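Local coordinates for protein VP1 (PDB 4PCH) that probably serves as a structural unit of the polyomavirus capsid, with this chain forming the jelly-roll core of its pentameric major coat protein, at residues E17-K22 against C266-I271; A25-N30 against V225-A230; W83-L88 against T208-E213. All coordinates share one frame; numbering follows the deposited sequence.

Contact 1: residues E17-K22 against C266-I271; sequences EDTQYK and CRQRRI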
loop_
_atom_site.group_PDB
_atom_site.type_symbol
_atom_site.label_atom_id
_atom_site.label_comp_id
_atom_site.label_asym_id
_atom_site.label_seq_id
_atom_site.Cartn_x
_atom_site.Cartn_y
_atom_site.Cartn_z
ATOM N N GLU B 17 34.419 22.205 -10.474
ATOM C CA GLU B 17 34.404 21.047 -11.381
ATOM C C GLU B 17 35.353 19.932 -10.929
ATOM O O GLU B 17 35.003 18.745 -11.002
ATOM C CB GLU B 17 34.714 21.446 -12.833
ATOM C CG GLU B 17 33.526 21.260 -13.757
ATOM C CD GLU B 17 33.817 21.669 -15.191
ATOM O OE1 GLU B 17 33.947 20.770 -16.054
ATOM O OE2 GLU B 17 33.913 22.885 -15.451
ATOM N N ASP B 18 36.538 20.315 -10.455
ATOM C CA ASP B 18 37.514 19.332 -9.989
ATOM C C ASP B 18 37.209 18.692 -8.622
ATOM O O ASP B 18 37.732 17.623 -8.338
ATOM C CB ASP B 18 38.918 19.915 -9.972
ATOM C CG ASP B 18 39.447 20.230 -11.377
ATOM O OD1 ASP B 18 38.924 19.705 -12.383
ATOM O OD2 ASP B 18 40.394 21.021 -11.455
ATOM N N THR B 19 36.359 19.299 -7.801
ATOM C CA THR B 19 36.090 18.749 -6.455
ATOM C C THR B 19 34.741 18.009 -6.367
ATOM O O THR B 19 34.273 17.665 -5.297
ATOM C CB THR B 19 36.221 19.845 -5.375
ATOM O OG1 THR B 19 35.149 20.787 -5.502
ATOM C CG2 THR B 19 37.587 20.562 -5.500
ATOM N N GLN B 20 34.121 17.752 -7.509
ATOM C CA GLN B 20 32.893 16.963 -7.569
ATOM C C GLN B 20 33.067 15.887 -8.615
ATOM O O GLN B 20 33.774 16.101 -9.588
ATOM C CB GLN B 20 31.709 17.852 -7.922
ATOM C CG GLN B 20 31.436 18.932 -6.895
ATOM C CD GLN B 20 30.336 19.876 -7.329
ATOM O OE1 GLN B 20 29.186 19.743 -6.906
ATOM N NE2 GLN B 20 30.671 20.805 -8.201
ATOM N N TYR B 21 32.484 14.704 -8.399
ATOM C CA TYR B 21 32.627 13.609 -9.350
ATOM C C TYR B 21 31.423 12.715 -9.192
ATOM O O TYR B 21 30.945 12.510 -8.087
ATOM C CB TYR B 21 33.898 12.800 -9.087
ATOM C CG TYR B 21 34.112 11.574 -9.967
ATOM C CD1 TYR B 21 34.541 11.691 -11.264
ATOM C CD2 TYR B 21 33.879 10.292 -9.472
ATOM C CE1 TYR B 21 34.741 10.567 -12.056
ATOM C CE2 TYR B 21 34.095 9.175 -10.243
ATOM C CZ TYR B 21 34.510 9.315 -11.541
ATOM O OH TYR B 21 34.700 8.185 -12.313
ATOM N N LYS B 22 30.941 12.191 -10.301
ATOM C CA LYS B 22 29.876 11.225 -10.234
ATOM C C LYS B 22 30.280 10.020 -11.047
ATOM O O LYS B 22 30.998 10.134 -12.054
ATOM C CB LYS B 22 28.538 11.825 -10.696
ATOM C CG LYS B 22 28.566 12.601 -11.981
ATOM C CD LYS B 22 27.236 13.309 -12.208
ATOM C CE LYS B 22 27.303 14.203 -13.429
ATOM N NZ LYS B 22 26.108 15.086 -13.549
ATOM N N CYS B 266 29.712 12.455 -5.633
ATOM C CA CYS B 266 30.820 12.671 -4.679
ATOM C C CYS B 266 31.287 14.121 -4.684
ATOM O O CYS B 266 31.230 14.806 -5.705
ATOM C CB CYS B 266 32.013 11.798 -5.029
ATOM S SG CYS B 266 31.652 10.033 -5.017
ATOM N N ARG B 267 31.729 14.565 -3.520
ATOM C CA ARG B 267 32.403 15.852 -3.348
ATOM C C ARG B 267 33.630 15.579 -2.471
ATOM O O ARG B 267 33.843 14.454 -2.034
ATOM C CB ARG B 267 31.485 16.903 -2.687
ATOM C CG ARG B 267 31.058 16.540 -1.271
ATOM C CD ARG B 267 29.847 17.323 -0.795
ATOM N NE ARG B 267 29.404 16.825 0.506
ATOM C CZ ARG B 267 28.182 16.988 1.007
ATOM N NH1 ARG B 267 27.266 17.711 0.350
ATOM N NH2 ARG B 267 27.885 16.451 2.186
ATOM N N GLN B 268 34.453 16.582 -2.246
ATOM C CA GLN B 268 35.628 16.408 -1.413
ATOM C C GLN B 268 35.399 16.918 -0.005
ATOM O O GLN B 268 34.784 17.972 0.197
ATOM C CB GLN B 268 36.821 17.079 -2.062
ATOM C CG GLN B 268 37.210 16.412 -3.367
ATOM C CD GLN B 268 38.432 17.027 -4.034
ATOM O OE1 GLN B 268 39.095 17.927 -3.503
ATOM N NE2 GLN B 268 38.755 16.513 -5.216
ATOM N N ARG B 269 35.971 16.209 0.953
ATOM C CA ARG B 269 35.822 16.508 2.381
ATOM C C ARG B 269 37.183 16.370 3.033
ATOM O O ARG B 269 37.885 15.377 2.795
ATOM C CB ARG B 269 34.824 15.522 2.988
ATOM C CG ARG B 269 34.589 15.617 4.494
ATOM C CD ARG B 269 33.766 16.822 4.896
ATOM N NE ARG B 269 32.343 16.555 4.703
ATOM C CZ ARG B 269 31.353 17.076 5.423
ATOM N NH1 ARG B 269 30.108 16.746 5.130
ATOM N NH2 ARG B 269 31.594 17.910 6.424
ATOM N N ARG B 270 37.573 17.343 3.850
ATOM C CA ARG B 270 38.788 17.200 4.667
ATOM C C ARG B 270 38.439 16.486 5.989
ATOM O O ARG B 270 37.382 16.708 6.596
ATOM C CB ARG B 270 39.534 18.541 4.879
ATOM C CG ARG B 270 41.063 18.312 4.994
ATOM C CD ARG B 270 41.951 19.546 5.147
ATOM N NE ARG B 270 42.540 20.044 3.894
ATOM C CZ ARG B 270 43.612 19.544 3.251
ATOM N NH1 ARG B 270 44.011 20.144 2.129
ATOM N NH2 ARG B 270 44.290 18.459 3.673
ATOM N N ILE B 271 39.284 15.536 6.373
ATOM C CA ILE B 271 39.127 14.805 7.632
ATOM C C ILE B 271 40.445 14.896 8.414
ATOM O O ILE B 271 41.530 15.098 7.840
ATOM C CB ILE B 271 38.661 13.349 7.399
ATOM C CG1 ILE B 271 39.721 12.559 6.633
ATOM C CG2 ILE B 271 37.334 13.309 6.634
ATOM C CD1 ILE B 271 39.363 11.122 6.319
HETATM O O HOH W 1 34.041 19.415 -2.767
#
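Thr19 and Gln268 meet where strand 9-27 joins the late strand 253-271 in the antiparallel jelly-roll sheet of VP1. Their side chains lie nearly perpendicular. Gln268 has CG anti to its carbonyl carbon (chi1 -66°) and is extended beyond it. This carries the amide across Thr19, with OE1 3.6 Å from the methyl CG2 of Thr19. This touch is not polar. Thr19 OG1 instead bonds to Thr16 N and Pro14 O. One water sits between the backbones here. It accepts from Gln268 N at 2.9 Å and lies within hydrogen-bonding distance of Thr19 O.

Tyr21 and Cys266 then form a hydrogen-bonded antiparallel pair. Tyr21 N donates to Cys266 O at 3.0 Å, and Cys266 N returns a bond to Tyr21 O. Both side chains leave on one face of the sheet. The Tyr21 ring turns off to Leu68 and Pro69. Gln20 and Arg267 lie on the other face. There Arg267 runs extended away from Gln20 to a salt bridge with Glu84. Between these strands Gln20 makes a bent C-H...O contact with Cys266 O, 3.3 Å from Gln20 CA.

Contact 2: residues A25-N30 against V225-A230; sequences AVLLPN and VYLTSA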
loop_
_atom_site.group_PDB
_atom_site.type_symbol
_atom_site.label_atom_id
_atom_site.label_comp_id
_atom_site.label_asym_id
_atom_site.label_seq_id
_atom_site.Cartn_x
_atom_site.Cartn_y
_atom_site.Cartn_z
ATOM N N ALA B 25 27.303 2.720 -12.471
ATOM C CA ALA B 25 27.587 1.315 -12.639
ATOM C C ALA B 25 26.278 0.561 -12.717
ATOM O O ALA B 25 25.264 1.006 -12.166
ATOM C CB ALA B 25 28.415 0.780 -11.489
ATOM N N VAL B 26 26.308 -0.571 -13.420
ATOM C CA VAL B 26 25.198 -1.509 -13.353
ATOM C C VAL B 26 25.710 -2.842 -12.808
ATOM O O VAL B 26 26.573 -3.462 -13.428
ATOM C CB VAL B 26 24.548 -1.741 -14.708
ATOM C CG1 VAL B 26 23.403 -2.736 -14.565
ATOM C CG2 VAL B 26 24.077 -0.424 -15.302
ATOM N N LEU B 27 25.207 -3.218 -11.643
ATOM C CA LEU B 27 25.556 -4.466 -10.970
ATOM C C LEU B 27 24.640 -5.510 -11.565
ATOM O O LEU B 27 23.423 -5.329 -11.623
ATOM C CB LEU B 27 25.386 -4.433 -9.465
ATOM C CG LEU B 27 26.552 -3.865 -8.638
ATOM C CD1 LEU B 27 26.821 -2.430 -9.080
ATOM C CD2 LEU B 27 26.334 -3.953 -7.142
ATOM N N LEU B 28 25.246 -6.604 -12.004
ATOM C CA LEU B 28 24.542 -7.672 -12.674
ATOM C C LEU B 28 24.231 -8.808 -11.690
ATOM O O LEU B 28 24.998 -9.051 -10.741
ATOM C CB LEU B 28 25.388 -8.234 -13.820
ATOM C CG LEU B 28 25.899 -7.275 -14.895
ATOM C CD1 LEU B 28 26.673 -7.995 -15.984
ATOM C CD2 LEU B 28 24.746 -6.470 -15.479
ATOM N N PRO B 29 23.117 -9.506 -11.907
ATOM C CA PRO B 29 22.787 -10.580 -11.003
ATOM C C PRO B 29 23.766 -11.734 -11.063
ATOM O O PRO B 29 24.349 -11.999 -12.104
ATOM C CB PRO B 29 21.415 -11.037 -11.499
ATOM C CG PRO B 29 21.390 -10.683 -12.920
ATOM C CD PRO B 29 22.066 -9.342 -12.941
ATOM N N ASN B 30 23.926 -12.359 -9.910
ATOM C CA ASN B 30 24.946 -13.324 -9.705
ATOM C C ASN B 30 24.457 -14.500 -8.886
ATOM O O ASN B 30 24.094 -14.324 -7.735
ATOM C CB ASN B 30 26.060 -12.566 -8.968
ATOM C CG ASN B 30 27.149 -13.446 -8.530
ATOM O OD1 ASN B 30 27.488 -14.409 -9.214
ATOM N ND2 ASN B 30 27.692 -13.160 -7.351
ATOM N N VAL B 225 34.503 3.393 -4.156
ATOM C CA VAL B 225 33.172 3.251 -3.557
ATOM C C VAL B 225 32.723 1.804 -3.773
ATOM O O VAL B 225 32.968 1.214 -4.829
ATOM C CB VAL B 225 32.181 4.293 -4.091
ATOM C CG1 VAL B 225 31.958 4.183 -5.577
ATOM C CG2 VAL B 225 30.845 4.203 -3.358
ATOM N N TYR B 226 32.069 1.248 -2.756
ATOM C CA TYR B 226 31.714 -0.162 -2.703
ATOM C C TYR B 226 30.201 -0.218 -2.813
ATOM O O TYR B 226 29.508 0.439 -2.019
ATOM C CB TYR B 226 32.159 -0.789 -1.374
ATOM C CG TYR B 226 33.676 -0.893 -1.257
ATOM C CD1 TYR B 226 34.443 0.241 -1.134
ATOM C CD2 TYR B 226 34.322 -2.121 -1.299
ATOM C CE1 TYR B 226 35.824 0.168 -1.060
ATOM C CE2 TYR B 226 35.693 -2.213 -1.217
ATOM C CZ TYR B 226 36.445 -1.053 -1.105
ATOM O OH TYR B 226 37.809 -1.090 -1.025
ATOM N N LEU B 227 29.730 -0.921 -3.839
ATOM C CA LEU B 227 28.294 -1.120 -4.106
ATOM C C LEU B 227 27.947 -2.565 -3.915
ATOM O O LEU B 227 28.698 -3.440 -4.331
ATOM C CB LEU B 227 27.976 -0.705 -5.539
ATOM C CG LEU B 227 28.302 0.762 -5.860
ATOM C CD1 LEU B 227 28.059 1.024 -7.329
ATOM C CD2 LEU B 227 27.537 1.729 -4.960
ATOM N N THR B 228 26.778 -2.821 -3.320
ATOM C CA THR B 228 26.309 -4.190 -3.087
ATOM C C THR B 228 24.817 -4.207 -3.413
ATOM O O THR B 228 24.128 -3.238 -3.134
ATOM C CB THR B 228 26.551 -4.650 -1.635
ATOM O OG1 THR B 228 27.906 -4.374 -1.247
ATOM C CG2 THR B 228 26.304 -6.152 -1.469
ATOM N N SER B 229 24.345 -5.278 -4.057
ATOM C CA SER B 229 22.913 -5.358 -4.337
ATOM C C SER B 229 22.413 -6.785 -4.379
ATOM O O SER B 229 23.191 -7.718 -4.492
ATOM C CB SER B 229 22.567 -4.619 -5.634
ATOM O OG SER B 229 23.056 -5.266 -6.779
ATOM N N ALA B 230 21.092 -6.948 -4.243
ATOM C CA ALA B 230 20.448 -8.213 -4.545
ATOM C C ALA B 230 19.002 -7.916 -4.836
ATOM O O ALA B 230 18.339 -7.185 -4.066
ATOM C CB ALA B 230 20.549 -9.166 -3.367
#
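Ala25 begins the contact with its methyl group, turned toward Leu227. Its CB lies 4.2 Å from Leu227 CD1. Strands 25-27 and 225-230 run at 39° to each other, their axes 8.6 Å apart at closest approach. The spacing is that of side-chain packing and not of paired strands. It fits the interior of the jelly-roll sandwich, where strand 9-27 lies over strand 224-236.

Val26 points away from this interior and packs on Thr179 of a neighbouring subunit. Leu27 turns back inward and is the main filler of the contact. It is buried, and its side chain runs athwart that of Leu227. Its two methyl groups divide the work. CD1 sits over the Leu227 side chain, 4.1 Å from Leu227 CD1. CD2 reaches further along strand 224-236, over the peptide after Leu227, and comes 3.7 Å from Leu227 O. The side chain of Phe262 touches both leucines, so strand 253-271 joins the same apolar cluster. Ala64 of strand 62-67 also packs on Leu27.

Leu28 turns away. Pro29 is buried against Ala256. The two also meet Ala155 and Val154, respectively, of the same neighbouring subunit. Val26 and the loop after the strand therefore contribute to the contact between subunits. Ser229 closes the contact on Leu27. Its OG stands between the backbone N and the carbonyl carbon (chi1 70°). This places the hydroxyl oxygen against Leu27, 3.5 Å from CD2 and 3.7 Å from CB.

Contact 3: residues W83-L88 against T208-E213; sequences WEAYRL and TPLIDE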
loop_
_atom_site.group_PDB
_atom_site.type_symbol
_atom_site.label_atom_id
_atom_site.label_comp_id
_atom_site.label_asym_id
_atom_site.label_seq_id
_atom_site.Cartn_x
_atom_site.Cartn_y
_atom_site.Cartn_z
ATOM N N TRP B 83 37.173 11.689 -1.096
ATOM C CA TRP B 83 35.868 11.736 -1.734
ATOM C C TRP B 83 34.792 11.330 -0.737
ATOM O O TRP B 83 34.937 10.335 -0.016
ATOM C CB TRP B 83 35.807 10.805 -2.919
ATOM C CG TRP B 83 36.647 11.238 -4.073
ATOM C CD1 TRP B 83 37.752 10.597 -4.570
ATOM C CD2 TRP B 83 36.410 12.359 -4.933
ATOM N NE1 TRP B 83 38.232 11.276 -5.655
ATOM C CE2 TRP B 83 37.430 12.359 -5.900
ATOM C CE3 TRP B 83 35.452 13.382 -4.960
ATOM C CZ2 TRP B 83 37.526 13.343 -6.889
ATOM C CZ3 TRP B 83 35.530 14.346 -5.953
ATOM C CH2 TRP B 83 36.558 14.321 -6.903
ATOM N N GLU B 84 33.734 12.132 -0.695
ATOM C CA GLU B 84 32.550 11.884 0.127
ATOM C C GLU B 84 31.329 11.687 -0.780
ATOM O O GLU B 84 30.976 12.589 -1.560
ATOM C CB GLU B 84 32.326 13.084 1.056
ATOM C CG GLU B 84 31.073 13.031 1.911
ATOM C CD GLU B 84 30.691 14.384 2.513
ATOM O OE1 GLU B 84 31.360 15.398 2.183
ATOM O OE2 GLU B 84 29.705 14.435 3.285
ATOM N N ALA B 85 30.697 10.518 -0.680
ATOM C CA ALA B 85 29.525 10.222 -1.481
ATOM C C ALA B 85 28.313 10.669 -0.673
ATOM O O ALA B 85 28.058 10.144 0.407
ATOM C CB ALA B 85 29.444 8.743 -1.817
ATOM N N TYR B 86 27.608 11.681 -1.174
ATOM C CA TYR B 86 26.540 12.342 -0.413
ATOM C C TYR B 86 25.130 12.046 -0.933
ATOM O O TYR B 86 24.154 12.354 -0.264
ATOM C CB TYR B 86 26.779 13.859 -0.339
ATOM C CG TYR B 86 26.822 14.548 -1.686
ATOM C CD1 TYR B 86 28.010 14.682 -2.383
ATOM C CD2 TYR B 86 25.667 15.063 -2.259
ATOM C CE1 TYR B 86 28.052 15.311 -3.625
ATOM C CE2 TYR B 86 25.695 15.695 -3.483
ATOM C CZ TYR B 86 26.876 15.817 -4.167
ATOM O OH TYR B 86 26.845 16.445 -5.381
ATOM N N ARG B 87 25.026 11.405 -2.094
ATOM C CA ARG B 87 23.724 11.157 -2.708
ATOM C C ARG B 87 23.900 10.070 -3.733
ATOM O O ARG B 87 24.957 9.966 -4.357
ATOM C CB ARG B 87 23.228 12.466 -3.369
ATOM C CG ARG B 87 21.987 12.409 -4.233
ATOM C CD ARG B 87 21.370 13.809 -4.419
ATOM N NE ARG B 87 22.109 14.686 -5.338
ATOM C CZ ARG B 87 22.034 14.630 -6.673
ATOM N NH1 ARG B 87 21.285 13.717 -7.278
ATOM N NH2 ARG B 87 22.731 15.479 -7.417
ATOM N N LEU B 88 22.877 9.236 -3.897
ATOM C CA LEU B 88 22.890 8.309 -5.020
ATOM C C LEU B 88 21.517 8.187 -5.646
ATOM O O LEU B 88 20.507 8.520 -5.020
ATOM C CB LEU B 88 23.430 6.949 -4.623
ATOM C CG LEU B 88 22.651 6.013 -3.710
ATOM C CD1 LEU B 88 21.464 5.342 -4.410
ATOM C CD2 LEU B 88 23.566 4.946 -3.139
ATOM N N THR B 208 18.402 9.465 -3.472
ATOM C CA THR B 208 18.560 8.960 -2.125
ATOM C C THR B 208 19.724 9.693 -1.460
ATOM O O THR B 208 20.852 9.482 -1.847
ATOM C CB THR B 208 18.873 7.456 -2.172
ATOM O OG1 THR B 208 17.761 6.754 -2.787
ATOM C CG2 THR B 208 19.144 6.927 -0.784
ATOM N N PRO B 209 19.448 10.515 -0.440
ATOM C CA PRO B 209 20.572 11.112 0.267
ATOM C C PRO B 209 21.333 10.071 1.074
ATOM O O PRO B 209 20.767 9.088 1.545
ATOM C CB PRO B 209 19.908 12.137 1.168
ATOM C CG PRO B 209 18.567 11.566 1.450
ATOM C CD PRO B 209 18.158 10.884 0.178
ATOM N N LEU B 210 22.622 10.319 1.249
ATOM C CA LEU B 210 23.475 9.424 2.008
ATOM C C LEU B 210 24.069 10.102 3.231
ATOM O O LEU B 210 24.888 9.519 3.941
ATOM C CB LEU B 210 24.596 8.927 1.105
ATOM C CG LEU B 210 24.232 8.098 -0.119
ATOM C CD1 LEU B 210 25.434 7.842 -0.997
ATOM C CD2 LEU B 210 23.579 6.757 0.255
ATOM N N ILE B 211 23.659 11.330 3.513
ATOM C CA ILE B 211 24.239 12.062 4.630
ATOM C C ILE B 211 23.599 11.707 5.983
ATOM O O ILE B 211 22.382 11.474 6.064
ATOM C CB ILE B 211 24.181 13.598 4.439
ATOM C CG1 ILE B 211 22.757 14.101 4.196
ATOM C CG2 ILE B 211 25.097 14.034 3.311
ATOM C CD1 ILE B 211 22.630 15.585 4.338
ATOM N N ASP B 212 24.424 11.701 7.033
ATOM C CA ASP B 212 23.963 11.394 8.386
ATOM C C ASP B 212 23.424 12.649 9.051
ATOM O O ASP B 212 23.308 13.691 8.395
ATOM C CB ASP B 212 25.082 10.724 9.200
ATOM C CG ASP B 212 26.248 11.640 9.498
ATOM O OD1 ASP B 212 26.137 12.879 9.459
ATOM O OD2 ASP B 212 27.309 11.102 9.845
ATOM N N GLU B 213 23.116 12.586 10.353
ATOM C CA GLU B 213 22.535 13.746 11.039
ATOM C C GLU B 213 23.497 14.922 11.204
ATOM O O GLU B 213 23.058 16.015 11.534
ATOM C CB GLU B 213 21.940 13.367 12.403
ATOM C CG GLU B 213 22.958 13.164 13.516
ATOM C CD GLU B 213 23.453 11.735 13.629
ATOM O OE1 GLU B 213 23.330 10.966 12.644
ATOM O OE2 GLU B 213 23.965 11.388 14.714
#
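Leu88 O receives the Thr208 N-H at 2.8 Å, with N almost in line with the carbonyl bond (C=O...N 174°). A weak bond from Thr207 OG1 reaches the same oxygen. Leu88 N in turn donates to Thr208 O at 2.9 Å. The two residues thus form a hydrogen-bonded antiparallel pair, which joins strand 79-93 to strand 208-219 in the jelly roll. The next pair, Arg87 with Pro209, is non-hydrogen-bonded. Beyond it, Leu210 N bonds to Tyr86 O at 3.0 Å, approaching from well above the carbonyl plane (56° out of it).

Leu88 and Thr208 lie side by side and point the same way. Leu88 CD1 touches Thr208 CB, and both residues rest on Trp121. Leu210 comes in across Leu88. The two side chains are roughly square to each other, and their CD2 methyls meet at 3.8 Å. The other branch of Leu210, CD1, lies 3.8 Å from Arg87 N and also reaches the methyl of Ala85. With CG tucked beside the backbone N (chi1 -63°), Leu210 sends both methyls toward strand 79-93. Cys123 of strand 117-124 packs on Leu88 and Leu210, so this leucine pair belongs to the buried side.

Arg87, on the other face, bends at chi3 and forms salt bridges with Glu89 and with Glu213 of a neighbouring subunit. The backbone Pro209 O accepts a hydrogen bond from Gln205 of a further subunit. At the more exposed end, Ile211 lays only its CG2 methyl against Tyr86, 4.0 Å from Tyr86 CB.

How the contacts relate
Contact 2 is the buried one, its centre about 6 Å from the centre of the chain. Contacts 1 and 3 are only partly buried, their centres about 26 Å and about 18 Å from the centre of the chain. Contacts 1 and 2 share strand 9-27: residues 20-22 pair by backbone bonds, and residues 25-27 pack by apolar side chains. Contact 3 resembles contact 1 in its backbone pairing but adds a leucine pair and polar links to other subunits. Contacts 1 and 3 also touch directly. Glu84 also binds Arg269, and Trp83 packs on Gln268. Contacts 2 and 3 do not touch, though strands 208-219 and 224-236 follow each other in the chain.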